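Local structure of myosin-I heavy chain (Dictyostelium discoideum, 5EJY) at residues A[219-223]-A[224-228]; A[190-193]-A[194-197]; A[482-485]-A[486-490]; A[86-89]-A[90-94]; A[96-99]-A[100-103]. The protein is an actin-based motor with ATPase activity that acts in early phagocytosis and adhesion, seen here as its first MyTH4-FERM tail module. All blocks are in the same frame, centred on the assembly; numbering follows the deposited sequence. Where two conformers were deposited one is given.

Contact 1: A[219-223]-A[224-228]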
loop_
_atom_site.group_PDB
_atom_site.type_symbol
_atom_site.label_atom_id
_atom_site.label_comp_id
_atom_site.label_asym_id
_atom_site.label_seq_id
_atom_site.Cartn_x
_atom_site.Cartn_y
_atom_site.Cartn_z
ATOM N N SER A 219 -10.328 5.360 -0.151
ATOM C CA SER A 219 -9.519 5.341 -1.376
ATOM C C SER A 219 -8.213 6.119 -1.259
ATOM O O SER A 219 -7.232 5.799 -1.941
ATOM C CB SER A 219 -10.333 5.917 -2.542
ATOM O OG SER A 219 -11.523 5.163 -2.708
ATOM N N ALA A 220 -8.206 7.148 -0.417
ATOM C CA ALA A 220 -7.045 8.043 -0.292
ATOM C C ALA A 220 -6.094 7.660 0.840
ATOM O O ALA A 220 -5.086 8.332 1.051
ATOM C CB ALA A 220 -7.505 9.475 -0.100
ATOM N N THR A 221 -6.397 6.582 1.554
ATOM C CA THR A 221 -5.608 6.194 2.726
ATOM C C THR A 221 -4.180 5.797 2.353
ATOM O O THR A 221 -3.968 4.949 1.487
ATOM C CB THR A 221 -6.283 5.052 3.510
ATOM O OG1 THR A 221 -7.505 5.541 4.077
ATOM C CG2 THR A 221 -5.363 4.559 4.650
ATOM N N THR A 222 -3.204 6.430 2.994
ATOM C CA THR A 222 -1.808 6.171 2.662
ATOM C C THR A 222 -1.183 5.103 3.539
ATOM O O THR A 222 -1.746 4.704 4.552
ATOM C CB THR A 222 -0.962 7.441 2.805
ATOM O OG1 THR A 222 -1.054 7.901 4.155
ATOM C CG2 THR A 222 -1.472 8.524 1.851
ATOM N N CYS A 223 0.000 4.646 3.137
ATOM C CA CYS A 223 0.745 3.706 3.956
ATOM C C CYS A 223 1.054 4.313 5.331
ATOM O O CYS A 223 0.952 3.653 6.361
ATOM C CB CYS A 223 2.029 3.301 3.234
ATOM S SG CYS A 223 2.930 2.026 4.118
ATOM N N GLN A 224 1.431 5.584 5.347
ATOM C CA GLN A 224 1.738 6.247 6.608
ATOM C C GLN A 224 0.531 6.354 7.550
ATOM O O GLN A 224 0.649 6.086 8.747
ATOM C CB GLN A 224 2.378 7.614 6.352
ATOM C CG GLN A 224 2.790 8.357 7.606
ATOM C CD GLN A 224 3.623 9.600 7.295
ATOM O OE1 GLN A 224 4.056 9.799 6.166
ATOM N NE2 GLN A 224 3.852 10.430 8.302
ATOM N N GLU A 225 -0.636 6.726 7.021
ATOM C CA GLU A 225 -1.845 6.782 7.851
ATOM C C GLU A 225 -2.161 5.427 8.443
ATOM O O GLU A 225 -2.472 5.302 9.629
ATOM C CB GLU A 225 -3.057 7.258 7.037
ATOM C CG GLU A 225 -3.072 8.735 6.778
ATOM C CD GLU A 225 -4.204 9.161 5.864
ATOM O OE1 GLU A 225 -4.763 8.309 5.130
ATOM O OE2 GLU A 225 -4.529 10.364 5.881
ATOM N N SER A 226 -2.100 4.404 7.605
ATOM C CA SER A 226 -2.445 3.059 8.055
ATOM C C SER A 226 -1.421 2.466 9.017
ATOM O O SER A 226 -1.780 1.707 9.925
ATOM C CB SER A 226 -2.638 2.130 6.865
ATOM O OG SER A 226 -3.960 2.250 6.384
ATOM N N SER A 227 -0.152 2.808 8.811
ATOM C CA SER A 227 0.904 2.389 9.727
ATOM C C SER A 227 0.716 3.043 11.101
ATOM O O SER A 227 0.910 2.395 12.124
ATOM C CB SER A 227 2.284 2.722 9.157
ATOM O OG SER A 227 2.499 2.011 7.952
ATOM N N ASN A 228 0.334 4.321 11.117
ATOM C CA ASN A 228 0.026 5.002 12.376
ATOM C C ASN A 228 -1.193 4.394 13.059
ATOM O O ASN A 228 -1.223 4.211 14.282
ATOM C CB ASN A 228 -0.244 6.491 12.145
ATOM C CG ASN A 228 0.985 7.258 11.696
ATOM O OD1 ASN A 228 2.123 6.798 11.838
ATOM N ND2 ASN A 228 0.760 8.452 11.164
#
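A capping box joins Thr222 and Glu225 at the start of helix 223-233, in the ubiquitin-like first lobe of the FERM domain, just after strand 212-217. Thr222 is the N-cap: its OG1 accepts from Glu225 N at 3.1 Å, a nearly straight bond of 166°. Chi1 of 59° makes this possible, setting OG1 between the backbone N and the carbonyl carbon, where it faces the first turn. In return the extended Glu225 side chain runs back along the turn and crosses Thr222 obliquely, and its OE1 accepts from Thr222 N at 3.2 Å. That N-H comes from above the carboxylate plane rather than within it. OE1 also lies 3.3 Å from Thr221 CA, and the other carboxylate oxygen, OE2, is taken by Arg176 in a salt bridge and by Asn180. The cap is thus tied to helix 161-180 of the MyTH4 side, and the nearby arginine is likely to favour a charged Glu225. Thr221 turns its methyl, CG2, to Ser226 OG at 3.2 Å, while its hydroxyl bonds back to Asp218 N. Ile247 of the lobe's sheet packs against Cys223, Ser226 and Ser227. One turn in, Cys223 O is gripped twice by Ser227: the backbone N and the hydroxyl OG, each at 2.8 Å, reach it from opposite faces of the carbonyl plane.

Contact 2: A[190-193]-A[194-197]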
loop_
_atom_site.group_PDB
_atom_site.type_symbol
_atom_site.label_atom_id
_atom_site.label_comp_id
_atom_site.label_asym_id
_atom_site.label_seq_id
_atom_site.Cartn_x
_atom_site.Cartn_y
_atom_site.Cartn_z
ATOM N N THR A 190 -13.148 -4.669 -5.591
ATOM C CA THR A 190 -13.447 -4.642 -4.161
ATOM C C THR A 190 -13.619 -3.210 -3.660
ATOM O O THR A 190 -14.509 -2.917 -2.855
ATOM C CB THR A 190 -12.361 -5.335 -3.337
ATOM O OG1 THR A 190 -12.169 -6.658 -3.837
ATOM C CG2 THR A 190 -12.790 -5.418 -1.883
ATOM N N GLU A 191 -12.764 -2.314 -4.135
ATOM C CA GLU A 191 -12.868 -0.916 -3.739
ATOM C C GLU A 191 -14.136 -0.264 -4.298
ATOM O O GLU A 191 -14.828 0.476 -3.592
ATOM C CB GLU A 191 -11.611 -0.148 -4.180
ATOM C CG GLU A 191 -11.628 1.337 -3.811
ATOM C CD GLU A 191 -10.433 2.095 -4.381
ATOM O OE1 GLU A 191 -9.485 1.452 -4.906
ATOM O OE2 GLU A 191 -10.428 3.338 -4.299
ATOM N N LEU A 192 -14.440 -0.534 -5.565
ATOM C CA LEU A 192 -15.637 0.031 -6.192
ATOM C C LEU A 192 -16.907 -0.399 -5.472
ATOM O O LEU A 192 -17.843 0.387 -5.324
ATOM C CB LEU A 192 -15.718 -0.353 -7.679
ATOM C CG LEU A 192 -14.671 0.291 -8.593
ATOM C CD1 LEU A 192 -14.683 -0.368 -9.951
ATOM C CD2 LEU A 192 -14.934 1.789 -8.723
ATOM N N GLU A 193 -16.940 -1.650 -5.024
ATOM C CA GLU A 193 -18.083 -2.142 -4.249
ATOM C C GLU A 193 -18.309 -1.321 -2.984
ATOM O O GLU A 193 -19.435 -0.921 -2.689
ATOM C CB GLU A 193 -17.922 -3.635 -3.940
ATOM C CG GLU A 193 -18.063 -4.499 -5.185
ATOM C CD GLU A 193 -17.764 -5.970 -4.949
ATOM O OE1 GLU A 193 -16.854 -6.285 -4.147
ATOM O OE2 GLU A 193 -18.438 -6.815 -5.581
ATOM N N SER A 194 -17.236 -1.053 -2.247
ATOM C CA SER A 194 -17.301 -0.185 -1.071
ATOM C C SER A 194 -17.719 1.248 -1.408
ATOM O O SER A 194 -18.582 1.827 -0.745
ATOM C CB SER A 194 -15.946 -0.160 -0.354
ATOM O OG SER A 194 -15.644 -1.429 0.196
ATOM N N ILE A 195 -17.091 1.833 -2.427
ATOM C CA ILE A 195 -17.423 3.193 -2.827
ATOM C C ILE A 195 -18.901 3.287 -3.185
ATOM O O ILE A 195 -19.599 4.198 -2.736
ATOM C CB ILE A 195 -16.588 3.645 -4.048
ATOM C CG1 ILE A 195 -15.105 3.733 -3.670
ATOM C CG2 ILE A 195 -17.088 4.998 -4.566
ATOM C CD1 ILE A 195 -14.180 3.887 -4.866
ATOM N N LYS A 196 -19.367 2.341 -3.998
ATOM C CA LYS A 196 -20.760 2.330 -4.445
ATOM C C LYS A 196 -21.689 2.432 -3.250
ATOM O O LYS A 196 -22.627 3.242 -3.248
ATOM C CB LYS A 196 -21.069 1.063 -5.259
ATOM C CG LYS A 196 -22.548 0.897 -5.659
ATOM C CD LYS A 196 -22.734 -0.174 -6.737
ATOM C CE LYS A 196 -24.057 -0.920 -6.607
ATOM N NZ LYS A 196 -25.198 -0.074 -6.145
ATOM N N GLU A 197 -21.414 1.626 -2.224
ATOM C CA GLU A 197 -22.273 1.574 -1.041
ATOM C C GLU A 197 -21.896 2.583 0.032
ATOM O O GLU A 197 -22.400 2.511 1.151
ATOM C CB GLU A 197 -22.276 0.177 -0.424
ATOM C CG GLU A 197 -22.537 -0.954 -1.397
ATOM C CD GLU A 197 -22.720 -2.286 -0.681
ATOM O OE1 GLU A 197 -22.203 -3.315 -1.172
ATOM O OE2 GLU A 197 -23.378 -2.304 0.385
HETATM O O HOH W 1 -15.480 -4.018 -0.456
HETATM O O HOH W 2 -21.409 -2.909 -3.463
#
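Glu191 and Ile195 form the packed side of the short helix 189-196, which leads from the MyTH4 helices into the first strand of the FERM domain. Ile195 CD1 lies 3.8 Å from Glu191 CG, the two side chains crossing at a slant, and Ile195 CG1 sits 3.3 Å from Glu191 O. Chi1 of -66° swings CG1 back beside the backbone N, over that carbonyl. The same oxygen takes Ile195 N in a 169° bond. Glu191 is buried, its carboxylate held by a salt bridge to Arg183 and a hydrogen bond from Ser219, which probably compensates its charge. Leu192 CD2 touches Ile195 CD1 more loosely, at 4.5 Å; both residues pack on Phe131 of helix 119-133.

The other side is looser and takes in two waters, with Thr190 and Glu197 exposed. Ser194 N bonds only weakly to Thr190 O, and a water bridges that oxygen to Ser194 OG. At the end of the helix Glu197 leaves helical geometry, its N still bonded to Glu193 O at 3.3 Å, while its carboxylate pairs with Arg199. A second water donates to Glu197 OE1 and, at 2.9 Å, to Glu193 O.

Contact 3: A[482-485]-A[486-490]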
loop_
_atom_site.group_PDB
_atom_site.type_symbol
_atom_site.label_atom_id
_atom_site.label_comp_id
_atom_site.label_asym_id
_atom_site.label_seq_id
_atom_site.Cartn_x
_atom_site.Cartn_y
_atom_site.Cartn_z
ATOM N N GLY A 482 16.276 -6.709 -5.323
ATOM C CA GLY A 482 14.923 -6.796 -5.842
ATOM C C GLY A 482 14.030 -5.648 -5.394
ATOM O O GLY A 482 13.098 -5.270 -6.097
ATOM N N ASP A 483 14.303 -5.097 -4.216
ATOM C CA ASP A 483 13.447 -4.040 -3.661
ATOM C C ASP A 483 14.206 -2.723 -3.592
ATOM O O ASP A 483 14.540 -2.251 -2.507
ATOM C CB ASP A 483 12.961 -4.431 -2.268
ATOM C CG ASP A 483 11.768 -3.577 -1.782
ATOM O OD1 ASP A 483 11.501 -2.487 -2.308
ATOM O OD2 ASP A 483 11.104 -4.002 -0.840
ATOM N N VAL A 484 14.459 -2.133 -4.752
ATOM C CA VAL A 484 15.244 -0.896 -4.837
ATOM C C VAL A 484 14.640 0.227 -3.996
ATOM O O VAL A 484 15.356 0.954 -3.311
ATOM C CB VAL A 484 15.406 -0.430 -6.295
ATOM C CG1 VAL A 484 16.154 0.911 -6.369
ATOM C CG2 VAL A 484 16.149 -1.491 -7.100
ATOM N N GLN A 485 13.318 0.367 -4.028
ATOM C CA GLN A 485 12.692 1.450 -3.281
ATOM C C GLN A 485 12.975 1.348 -1.780
ATOM O O GLN A 485 13.168 2.363 -1.116
ATOM C CB GLN A 485 11.182 1.512 -3.556
ATOM C CG GLN A 485 10.473 2.649 -2.832
ATOM C CD GLN A 485 8.991 2.703 -3.158
ATOM O OE1 GLN A 485 8.606 3.148 -4.236
ATOM N NE2 GLN A 485 8.157 2.229 -2.239
ATOM N N LYS A 486 12.995 0.128 -1.246
ATOM C CA LYS A 486 13.313 -0.079 0.160
ATOM C C LYS A 486 14.714 0.438 0.470
ATOM O O LYS A 486 14.917 1.171 1.439
ATOM C CB LYS A 486 13.208 -1.561 0.542
ATOM C CG LYS A 486 13.446 -1.828 2.022
ATOM C CD LYS A 486 13.401 -3.317 2.368
ATOM C CE LYS A 486 13.653 -3.546 3.872
ATOM N NZ LYS A 486 13.668 -4.991 4.299
ATOM N N LEU A 487 15.680 0.054 -0.360
ATOM C CA LEU A 487 17.065 0.465 -0.125
ATOM C C LEU A 487 17.217 1.990 -0.213
ATOM O O LEU A 487 17.804 2.606 0.670
ATOM C CB LEU A 487 18.002 -0.238 -1.110
ATOM C CG LEU A 487 19.494 0.061 -0.918
ATOM C CD1 LEU A 487 19.887 -0.149 0.540
ATOM C CD2 LEU A 487 20.307 -0.835 -1.833
ATOM N N VAL A 488 16.686 2.597 -1.272
ATOM C CA VAL A 488 16.733 4.053 -1.423
ATOM C C VAL A 488 16.083 4.769 -0.236
ATOM O O VAL A 488 16.658 5.705 0.333
ATOM C CB VAL A 488 16.046 4.518 -2.732
ATOM C CG1 VAL A 488 15.863 6.051 -2.747
ATOM C CG2 VAL A 488 16.840 4.053 -3.960
ATOM N N SER A 489 14.878 4.343 0.144
ATOM C CA SER A 489 14.178 5.029 1.227
ATOM C C SER A 489 14.867 4.828 2.575
ATOM O O SER A 489 14.855 5.718 3.415
ATOM C CB SER A 489 12.686 4.626 1.295
ATOM O OG SER A 489 12.547 3.265 1.650
ATOM N N LEU A 490 15.479 3.667 2.785
ATOM C CA LEU A 490 16.221 3.451 4.026
ATOM C C LEU A 490 17.388 4.430 4.099
ATOM O O LEU A 490 17.636 5.043 5.131
ATOM C CB LEU A 490 16.759 2.023 4.100
ATOM C CG LEU A 490 15.747 0.920 4.404
ATOM C CD1 LEU A 490 16.412 -0.455 4.276
ATOM C CD2 LEU A 490 15.162 1.126 5.806
#
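Asp483 and Lys486 meet at about a right angle, the carboxylate of one set against the CB of the other, where the C-terminal helix 484-499 of the FERM domain begins. CG of Asp483 lies anti to its own backbone N (chi1 -164°), which brings the carboxylate round to the first turn. As N-cap it receives Lys486 N on OD1 at 3.2 Å, the donor arriving well above the carboxylate plane, 61° out of it. Asp483 CG also rests 3.4 Å from Lys486 CB. In the conformer given, the extended lysine chain leads NZ away to Leu411 O. Putting an alanine at Asp483 would probably leave Lys486 N without its side-chain capping acceptor and Asp257 N without OD2. Next along the helix start comes Val484 and, one turn later, Val488, whose CG2 comes to Val484 CG1 at 4.0 Å, at a slant; both lean on Val467 of strand 466-470. Beneath them Val488 N bonds to Val484 O in an almost perfectly straight line, 178°. A negative carboxylate at this helix start would be expected to offset the positive end of the helix dipole, and through OD2 it also joins the helix to the loop at Asp257.

Contact 4: A[86-89]-A[90-94]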
loop_
_atom_site.group_PDB
_atom_site.type_symbol
_atom_site.label_atom_id
_atom_site.label_comp_id
_atom_site.label_asym_id
_atom_site.label_seq_id
_atom_site.Cartn_x
_atom_site.Cartn_y
_atom_site.Cartn_z
ATOM N N SER A 86 -17.210 -3.158 -15.585
ATOM C CA SER A 86 -16.418 -2.958 -16.794
ATOM C C SER A 86 -16.587 -1.575 -17.449
ATOM O O SER A 86 -15.593 -0.965 -17.853
ATOM C CB SER A 86 -16.634 -4.096 -17.808
ATOM O OG SER A 86 -17.975 -4.152 -18.256
ATOM N N PRO A 87 -17.828 -1.070 -17.561
ATOM C CA PRO A 87 -17.917 0.285 -18.127
ATOM C C PRO A 87 -17.269 1.335 -17.223
ATOM O O PRO A 87 -16.734 2.324 -17.727
ATOM C CB PRO A 87 -19.431 0.530 -18.232
ATOM C CG PRO A 87 -20.039 -0.403 -17.225
ATOM C CD PRO A 87 -19.152 -1.622 -17.228
ATOM N N VAL A 88 -17.324 1.120 -15.910
ATOM C CA VAL A 88 -16.677 2.016 -14.951
ATOM C C VAL A 88 -15.149 2.001 -15.113
ATOM O O VAL A 88 -14.501 3.053 -15.159
ATOM C CB VAL A 88 -17.068 1.673 -13.494
ATOM C CG1 VAL A 88 -16.313 2.548 -12.509
ATOM C CG2 VAL A 88 -18.563 1.835 -13.301
ATOM N N LYS A 89 -14.581 0.804 -15.222
ATOM C CA LYS A 89 -13.147 0.647 -15.430
ATOM C C LYS A 89 -12.689 1.369 -16.692
ATOM O O LYS A 89 -11.630 1.997 -16.723
ATOM C CB LYS A 89 -12.795 -0.843 -15.532
ATOM C CG LYS A 89 -12.960 -1.624 -14.238
ATOM C CD LYS A 89 -11.947 -1.188 -13.197
ATOM C CE LYS A 89 -11.982 -2.085 -11.963
ATOM N NZ LYS A 89 -11.262 -3.374 -12.137
ATOM N N PHE A 90 -13.488 1.273 -17.746
ATOM C CA PHE A 90 -13.140 1.942 -18.988
ATOM C C PHE A 90 -13.024 3.456 -18.773
ATOM O O PHE A 90 -12.014 4.086 -19.116
ATOM C CB PHE A 90 -14.182 1.626 -20.063
ATOM C CG PHE A 90 -13.898 2.281 -21.382
ATOM C CD1 PHE A 90 -13.138 1.637 -22.341
ATOM C CD2 PHE A 90 -14.390 3.544 -21.661
ATOM C CE1 PHE A 90 -12.873 2.239 -23.559
ATOM C CE2 PHE A 90 -14.124 4.157 -22.877
ATOM C CZ PHE A 90 -13.373 3.503 -23.828
ATOM N N ILE A 91 -14.077 4.031 -18.206
ATOM C CA ILE A 91 -14.124 5.456 -17.906
ATOM C C ILE A 91 -12.944 5.931 -17.058
ATOM O O ILE A 91 -12.275 6.902 -17.407
ATOM C CB ILE A 91 -15.436 5.817 -17.179
ATOM C CG1 ILE A 91 -16.632 5.516 -18.086
ATOM C CG2 ILE A 91 -15.440 7.292 -16.776
ATOM C CD1 ILE A 91 -17.955 5.680 -17.422
ATOM N N LEU A 92 -12.707 5.250 -15.938
ATOM C CA LEU A 92 -11.685 5.668 -14.987
ATOM C C LEU A 92 -10.275 5.460 -15.531
ATOM O O LEU A 92 -9.367 6.224 -15.214
ATOM C CB LEU A 92 -11.845 4.918 -13.665
ATOM C CG LEU A 92 -13.167 5.121 -12.939
ATOM C CD1 LEU A 92 -13.136 4.348 -11.609
ATOM C CD2 LEU A 92 -13.422 6.604 -12.729
ATOM N N THR A 93 -10.087 4.423 -16.339
ATOM C CA THR A 93 -8.767 4.173 -16.925
ATOM C C THR A 93 -8.421 5.295 -17.891
ATOM O O THR A 93 -7.303 5.824 -17.881
ATOM C CB THR A 93 -8.705 2.809 -17.653
ATOM O OG1 THR A 93 -9.088 1.767 -16.740
ATOM C CG2 THR A 93 -7.291 2.521 -18.143
ATOM N N LYS A 94 -9.389 5.700 -18.710
ATOM C CA LYS A 94 -9.115 6.781 -19.655
ATOM C C LYS A 94 -8.835 8.091 -18.906
ATOM O O LYS A 94 -7.870 8.793 -19.196
ATOM C CB LYS A 94 -10.268 6.946 -20.648
ATOM C CG LYS A 94 -10.425 5.783 -21.632
ATOM C CD LYS A 94 -9.343 5.791 -22.711
ATOM C CE LYS A 94 -9.464 4.561 -23.615
ATOM N NZ LYS A 94 -8.420 4.562 -24.675
#
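Helix 81-97 of the MyTH4 helical domain carries this contact, kinked around Pro87, where N of Pro87 and of Val88 lacks a bond to the preceding turn and proline has no N-H to give. On the buried side Val88 and Leu92 lie side by side and point the same way, Val88 CG1 meeting Leu92 CD1 at 3.8 Å. Chi1 of Val88, 176°, puts CG1 anti to the backbone N, next to leucine. Helix 119-133 packs here inside the bundle, Val88 on Phe131 and Leu92 on Thr132. Ile91 turns another way, with CG1 3.2 Å from Pro87 O and its side chain on Val66 of helix 53-70. Its backbone N bonds to that oxygen at 3.2 Å, nearly straight at 172°. The bent Lys89 chain ends in a salt bridge to Glu272 of the FERM domain. The Lys89 carbonyl is held twice by Thr93, N at 2.9 Å and OG1 at 2.6 Å, one donor on each side of the plane. Phe90 leads its ring toward Glu61 and Lys65 of helix 53-70, the lysine making a cation-pi contact; Lys94 CG lies over one face, 4.2 Å above the ring plane and offset to the rim.

Contact 5: A[96-99]-A[100-103]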
loop_
_atom_site.group_PDB
_atom_site.type_symbol
_atom_site.label_atom_id
_atom_site.label_comp_id
_atom_site.label_asym_id
_atom_site.label_seq_id
_atom_site.Cartn_x
_atom_site.Cartn_y
_atom_site.Cartn_z
ATOM N N LEU A 96 -7.919 8.652 -15.714
ATOM C CA LEU A 96 -6.739 8.658 -14.851
ATOM C C LEU A 96 -5.475 8.889 -15.686
ATOM O O LEU A 96 -4.594 9.659 -15.297
ATOM C CB LEU A 96 -6.631 7.354 -14.039
ATOM C CG LEU A 96 -5.433 7.280 -13.080
ATOM C CD1 LEU A 96 -5.483 8.426 -12.045
ATOM C CD2 LEU A 96 -5.352 5.913 -12.363
ATOM N N ALA A 97 -5.405 8.234 -16.840
ATOM C CA ALA A 97 -4.225 8.288 -17.695
ATOM C C ALA A 97 -4.153 9.522 -18.598
ATOM O O ALA A 97 -3.063 9.944 -18.996
ATOM C CB ALA A 97 -4.131 6.999 -18.545
ATOM N N ILE A 98 -5.311 10.086 -18.934
ATOM C CA ILE A 98 -5.384 11.184 -19.901
ATOM C C ILE A 98 -6.016 12.406 -19.235
ATOM O O ILE A 98 -7.240 12.523 -19.152
ATOM C CB ILE A 98 -6.187 10.767 -21.174
ATOM C CG1 ILE A 98 -5.617 9.470 -21.775
ATOM C CG2 ILE A 98 -6.166 11.867 -22.226
ATOM C CD1 ILE A 98 -6.613 8.710 -22.668
ATOM N N GLU A 99 -5.176 13.310 -18.746
ATOM C CA GLU A 99 -5.666 14.402 -17.912
ATOM C C GLU A 99 -6.652 15.268 -18.677
ATOM O O GLU A 99 -7.548 15.886 -18.092
ATOM C CB GLU A 99 -4.512 15.272 -17.414
ATOM C CG GLU A 99 -4.920 16.175 -16.267
ATOM C CD GLU A 99 -4.092 17.437 -16.188
ATOM O OE1 GLU A 99 -2.891 17.338 -15.854
ATOM O OE2 GLU A 99 -4.647 18.526 -16.470
ATOM N N SER A 100 -6.487 15.314 -19.990
ATOM C CA SER A 100 -7.311 16.197 -20.802
ATOM C C SER A 100 -8.702 15.627 -21.086
ATOM O O SER A 100 -9.488 16.251 -21.793
ATOM C CB SER A 100 -6.584 16.556 -22.108
ATOM O OG SER A 100 -6.235 15.391 -22.830
ATOM N N LEU A 101 -9.003 14.445 -20.543
ATOM C CA LEU A 101 -10.345 13.893 -20.634
ATOM C C LEU A 101 -11.095 13.987 -19.296
ATOM O O LEU A 101 -12.249 13.622 -19.206
ATOM C CB LEU A 101 -10.314 12.435 -21.100
ATOM C CG LEU A 101 -10.182 12.178 -22.607
ATOM C CD1 LEU A 101 -9.931 10.720 -22.866
ATOM C CD2 LEU A 101 -11.447 12.636 -23.346
ATOM N N ARG A 102 -10.424 14.454 -18.256
ATOM C CA ARG A 102 -11.026 14.423 -16.925
ATOM C C ARG A 102 -12.230 15.345 -16.842
ATOM O O ARG A 102 -13.293 14.954 -16.315
ATOM C CB ARG A 102 -9.991 14.793 -15.856
ATOM C CG ARG A 102 -8.895 13.731 -15.727
ATOM C CD ARG A 102 -7.847 14.115 -14.724
ATOM N NE ARG A 102 -6.851 13.055 -14.578
ATOM C CZ ARG A 102 -5.834 13.103 -13.732
ATOM N NH1 ARG A 102 -5.694 14.150 -12.937
ATOM N NH2 ARG A 102 -4.973 12.092 -13.660
ATOM N N ASP A 103 -12.080 16.563 -17.354
ATOM C CA ASP A 103 -13.198 17.520 -17.251
ATOM C C ASP A 103 -14.375 17.067 -18.099
ATOM O O ASP A 103 -15.534 17.194 -17.695
ATOM C CB ASP A 103 -12.763 18.946 -17.585
ATOM C CG ASP A 103 -11.859 19.539 -16.515
ATOM O OD1 ASP A 103 -11.771 18.965 -15.400
ATOM O OD2 ASP A 103 -11.237 20.583 -16.781
HETATM O O HOH W 3 -9.608 17.635 -18.432
#
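The guanidinium of Arg102 has the aliphatic part of Glu99 over one face and Leu96 O at its edge. Glu99 CG stands 4.0 Å from NH1, and CB lies over the same group toward its rim. Leu96 O is almost in the guanidinium plane and takes NH2 at 3.0 Å with an angle of 158°. NE bonds to Gly95 O, so two carbonyls at the C-terminal end of helix 81-97 fix the rotation of the group. Arg102 reaches them by an extended chain from CG to NE, passing across Glu99 CA and CG. The carboxylate does not pair with it: its plane is turned 40° from the guanidinium, and Glu99 OE1 stays 5.2 Å from Arg102 NH1. Between the helices the chain turns sharply, with Leu101 N on Ile98 O at 3.0 Å and Arg102 N on Glu99 O at 3.2 Å, both donors above the carbonyl plane. A water links Glu99 O to Asp103 N. Ile98 and Leu101 run side by side, CD1 to CD1 at 3.9 Å, and both touch Gln55 of helix 53-70. A leucine in place of Arg102 would probably leave the Leu96 and Gly95 carbonyls without these donors and free the turn to shift. The positive charge would probably meet the negative end of helix 81-97 favourably, across the turn that joins it to helix 102-112.

In the fold
Contacts 2, 4 and 5 belong to the MyTH4 part, contacts 1 and 3 to the FERM part. Contacts 4 and 5 follow one another on helix 81-97, their centres 12 Å apart. Contact 2 packs across onto contact 4, with Leu192 CD1 3.8 Å from Lys89 CE, their centres 14 Å apart. Contact 1 is one meeting point of the two parts, with Ser219 OG 2.7 Å from Glu191 OE2 of contact 2, a probable hydrogen bond; Lys89 of contact 4, through Glu272, is another. Contact 3 stands apart, its nearest atoms about 8 Å from contact 1. A polyethylene glycol, probably from the crystallisation liquor, lies about 3 Å from the Ser86 side chain in contact 4.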